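Local structure of putatuve endo-xylanase (Clostridium stercorarium, 1O8P) at residues A[78-83]-A[141-146]. The protein probably binds xylan and cellulose as the family 6 carbohydrate-binding module of a putative endo-xylanase. Sequence-based numbering, arbitrary orientation.
Sequences TARVAT and VDWFVF. With CA (calcium ion), chain B.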
loop_
_atom_site.group_PDB
_atom_site.type_symbol
_atom_site.label_atom_id
_atom_site.label_comp_id
_atom_site.label_asym_id
_atom_site.label_seq_id
_atom_site.Cartn_x
_atom_site.Cartn_y
_atom_site.Cartn_z
ATOM N N THR A 78 -2.045 -0.788 -7.786
ATOM C CA THR A 78 -2.449 0.603 -7.842
ATOM C C THR A 78 -2.649 1.133 -6.431
ATOM O O THR A 78 -3.332 0.509 -5.638
ATOM C CB THR A 78 -3.773 0.748 -8.635
ATOM O OG1 THR A 78 -3.557 0.321 -9.982
ATOM C CG2 THR A 78 -4.182 2.225 -8.777
ATOM N N ALA A 79 -2.070 2.291 -6.111
ATOM C CA ALA A 79 -2.332 2.940 -4.810
ATOM C C ALA A 79 -2.916 4.353 -5.010
ATOM O O ALA A 79 -2.559 5.043 -5.979
ATOM C CB ALA A 79 -1.033 2.960 -3.944
ATOM N N ARG A 80 -3.826 4.769 -4.127
ATOM C CA ARG A 80 -4.379 6.131 -4.158
ATOM C C ARG A 80 -3.590 6.871 -3.124
ATOM O O ARG A 80 -3.659 6.527 -1.928
ATOM C CB ARG A 80 -5.867 6.169 -3.793
ATOM C CG ARG A 80 -6.506 7.536 -4.038
ATOM C CD ARG A 80 -8.032 7.602 -3.892
ATOM N NE ARG A 80 -8.603 8.956 -4.057
ATOM C CZ ARG A 80 -9.007 9.792 -3.040
ATOM N NH1 ARG A 80 -8.858 9.473 -1.750
ATOM N NH2 ARG A 80 -9.542 10.996 -3.323
ATOM N N VAL A 81 -2.793 7.837 -3.581
ATOM C CA VAL A 81 -1.729 8.417 -2.739
ATOM C C VAL A 81 -1.678 9.951 -2.885
ATOM O O VAL A 81 -2.098 10.501 -3.900
ATOM C CB VAL A 81 -0.332 7.813 -3.067
ATOM C CG1 VAL A 81 -0.238 6.324 -2.660
ATOM C CG2 VAL A 81 -0.051 7.951 -4.536
ATOM N N ALA A 82 -1.211 10.639 -1.854
ATOM C CA ALA A 82 -0.930 12.085 -1.956
ATOM C C ALA A 82 0.435 12.324 -1.378
ATOM O O ALA A 82 0.775 11.730 -0.344
ATOM C CB ALA A 82 -1.945 12.890 -1.152
ATOM N N THR A 83 1.212 13.210 -2.011
ATOM C CA THR A 83 2.475 13.643 -1.428
ATOM C C THR A 83 2.938 14.976 -2.000
ATOM O O THR A 83 2.436 15.435 -3.036
ATOM C CB THR A 83 3.573 12.535 -1.557
ATOM O OG1 THR A 83 4.747 12.927 -0.827
ATOM C CG2 THR A 83 4.044 12.332 -3.012
ATOM N N VAL A 141 -1.540 7.389 2.055
ATOM C CA VAL A 141 -2.086 6.278 1.312
ATOM C C VAL A 141 -3.516 6.037 1.778
ATOM O O VAL A 141 -3.752 5.760 2.953
ATOM C CB VAL A 141 -1.261 4.993 1.459
ATOM C CG1 VAL A 141 -1.704 3.950 0.376
ATOM C CG2 VAL A 141 0.278 5.280 1.385
ATOM N N ASP A 142 -4.457 6.185 0.844
ATOM C CA ASP A 142 -5.876 5.971 1.111
ATOM C C ASP A 142 -6.105 4.456 1.015
ATOM O O ASP A 142 -6.523 3.837 1.976
ATOM C CB ASP A 142 -6.706 6.748 0.079
ATOM C CG ASP A 142 -8.171 6.637 0.296
ATOM O OD1 ASP A 142 -8.646 5.910 1.221
ATOM O OD2 ASP A 142 -8.947 7.246 -0.451
ATOM N N TRP A 143 -5.781 3.867 -0.140
ATOM C CA TRP A 143 -5.960 2.437 -0.354
ATOM C C TRP A 143 -5.030 1.973 -1.430
ATOM O O TRP A 143 -4.395 2.798 -2.114
ATOM C CB TRP A 143 -7.420 2.061 -0.715
ATOM C CG TRP A 143 -8.074 2.877 -1.787
ATOM C CD1 TRP A 143 -9.069 3.825 -1.611
ATOM C CD2 TRP A 143 -7.848 2.803 -3.214
ATOM N NE1 TRP A 143 -9.459 4.341 -2.827
ATOM C CE2 TRP A 143 -8.729 3.744 -3.828
ATOM C CE3 TRP A 143 -7.007 2.033 -4.037
ATOM C CZ2 TRP A 143 -8.765 3.950 -5.235
ATOM C CZ3 TRP A 143 -7.019 2.242 -5.427
ATOM C CH2 TRP A 143 -7.906 3.185 -6.019
ATOM N N PHE A 144 -4.958 0.645 -1.572
ATOM C CA PHE A 144 -4.218 0.001 -2.657
ATOM C C PHE A 144 -4.951 -1.245 -3.121
ATOM O O PHE A 144 -5.788 -1.805 -2.401
ATOM C CB PHE A 144 -2.722 -0.255 -2.302
ATOM C CG PHE A 144 -2.481 -1.324 -1.264
ATOM C CD1 PHE A 144 -2.710 -1.068 0.102
ATOM C CD2 PHE A 144 -1.970 -2.562 -1.628
ATOM C CE1 PHE A 144 -2.488 -2.045 1.089
ATOM C CE2 PHE A 144 -1.730 -3.545 -0.623
ATOM C CZ PHE A 144 -1.991 -3.278 0.722
ATOM N N VAL A 145 -4.672 -1.664 -4.337
ATOM C CA VAL A 145 -5.411 -2.769 -4.922
ATOM C C VAL A 145 -4.564 -3.386 -6.024
ATOM O O VAL A 145 -3.683 -2.734 -6.575
ATOM C CB VAL A 145 -6.872 -2.333 -5.425
ATOM C CG1 VAL A 145 -6.823 -1.421 -6.682
ATOM C CG2 VAL A 145 -7.733 -3.570 -5.707
ATOM N N PHE A 146 -4.829 -4.657 -6.325
ATOM C CA PHE A 146 -4.073 -5.415 -7.336
ATOM C C PHE A 146 -4.971 -5.763 -8.534
ATOM O O PHE A 146 -6.202 -5.739 -8.412
ATOM C CB PHE A 146 -3.444 -6.679 -6.706
ATOM C CG PHE A 146 -2.442 -6.384 -5.608
ATOM C CD1 PHE A 146 -1.088 -6.181 -5.915
ATOM C CD2 PHE A 146 -2.857 -6.260 -4.265
ATOM C CE1 PHE A 146 -0.153 -5.899 -4.894
ATOM C CE2 PHE A 146 -1.933 -5.967 -3.242
ATOM C CZ PHE A 146 -0.585 -5.788 -3.547
HETATM CA CA CA B . -8.622 4.530 3.172
HETATM O O HOH W 1 -4.045 -2.516 -9.991
HETATM O O HOH W 2 -10.932 4.949 3.891
#
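A single carboxylate, that of D142, serves calcium with one oxygen and R80 of the facing strand with the other. D142 OD1 lies 2.4 Å from the calcium ion, and the backbone O of D142 binds the same metal at 2.5 Å; Q30, E32, S52 and a water help complete the site. D142 OD2 takes R80 NH1 on its anti side at 2.6 Å, somewhat out of both planes, a short, bent hydrogen bond (N-H...O 134°) within a salt bridge, with the guanidinium and carboxylate planes turned 69° apart. This second partner probably limits rotation of the carboxylate, and the nearby cation and metal should favour its charged form. D142 and W143 both sit opposite R80, a beta bulge that sends the D142 side chain toward the neighbouring strand. D142 N donates to R80 O, and R80 N donates to W143 O at 2.9 Å. These antiparallel strands are the two central ones of a four-stranded sheet in the beta-sandwich of the module. With CG of W143 between its backbone N and carbonyl carbon (chi1 48°), the indole lies along the sheet with one face turned to R80. R80 CB stands over the six-membered ring, 3.9 Å from its centroid, in a CH-pi contact, while R80 CD passes 3.7 Å from W143 NE1. T78 and V145 exchange two backbone bonds, and T78 OG1 bonds to S119 OG and to a water that reaches V145 O only weakly. The other face of the sheet is apolar: A79 CB meets F144 CB at 4.0 Å, and V81 and V141 lie side by side through their CG1 methyls, 4.1 Å apart. A79 packs on I104 and V81 on V106 of the opposing sheet, while Y65 meets the F144 ring edge-to-face.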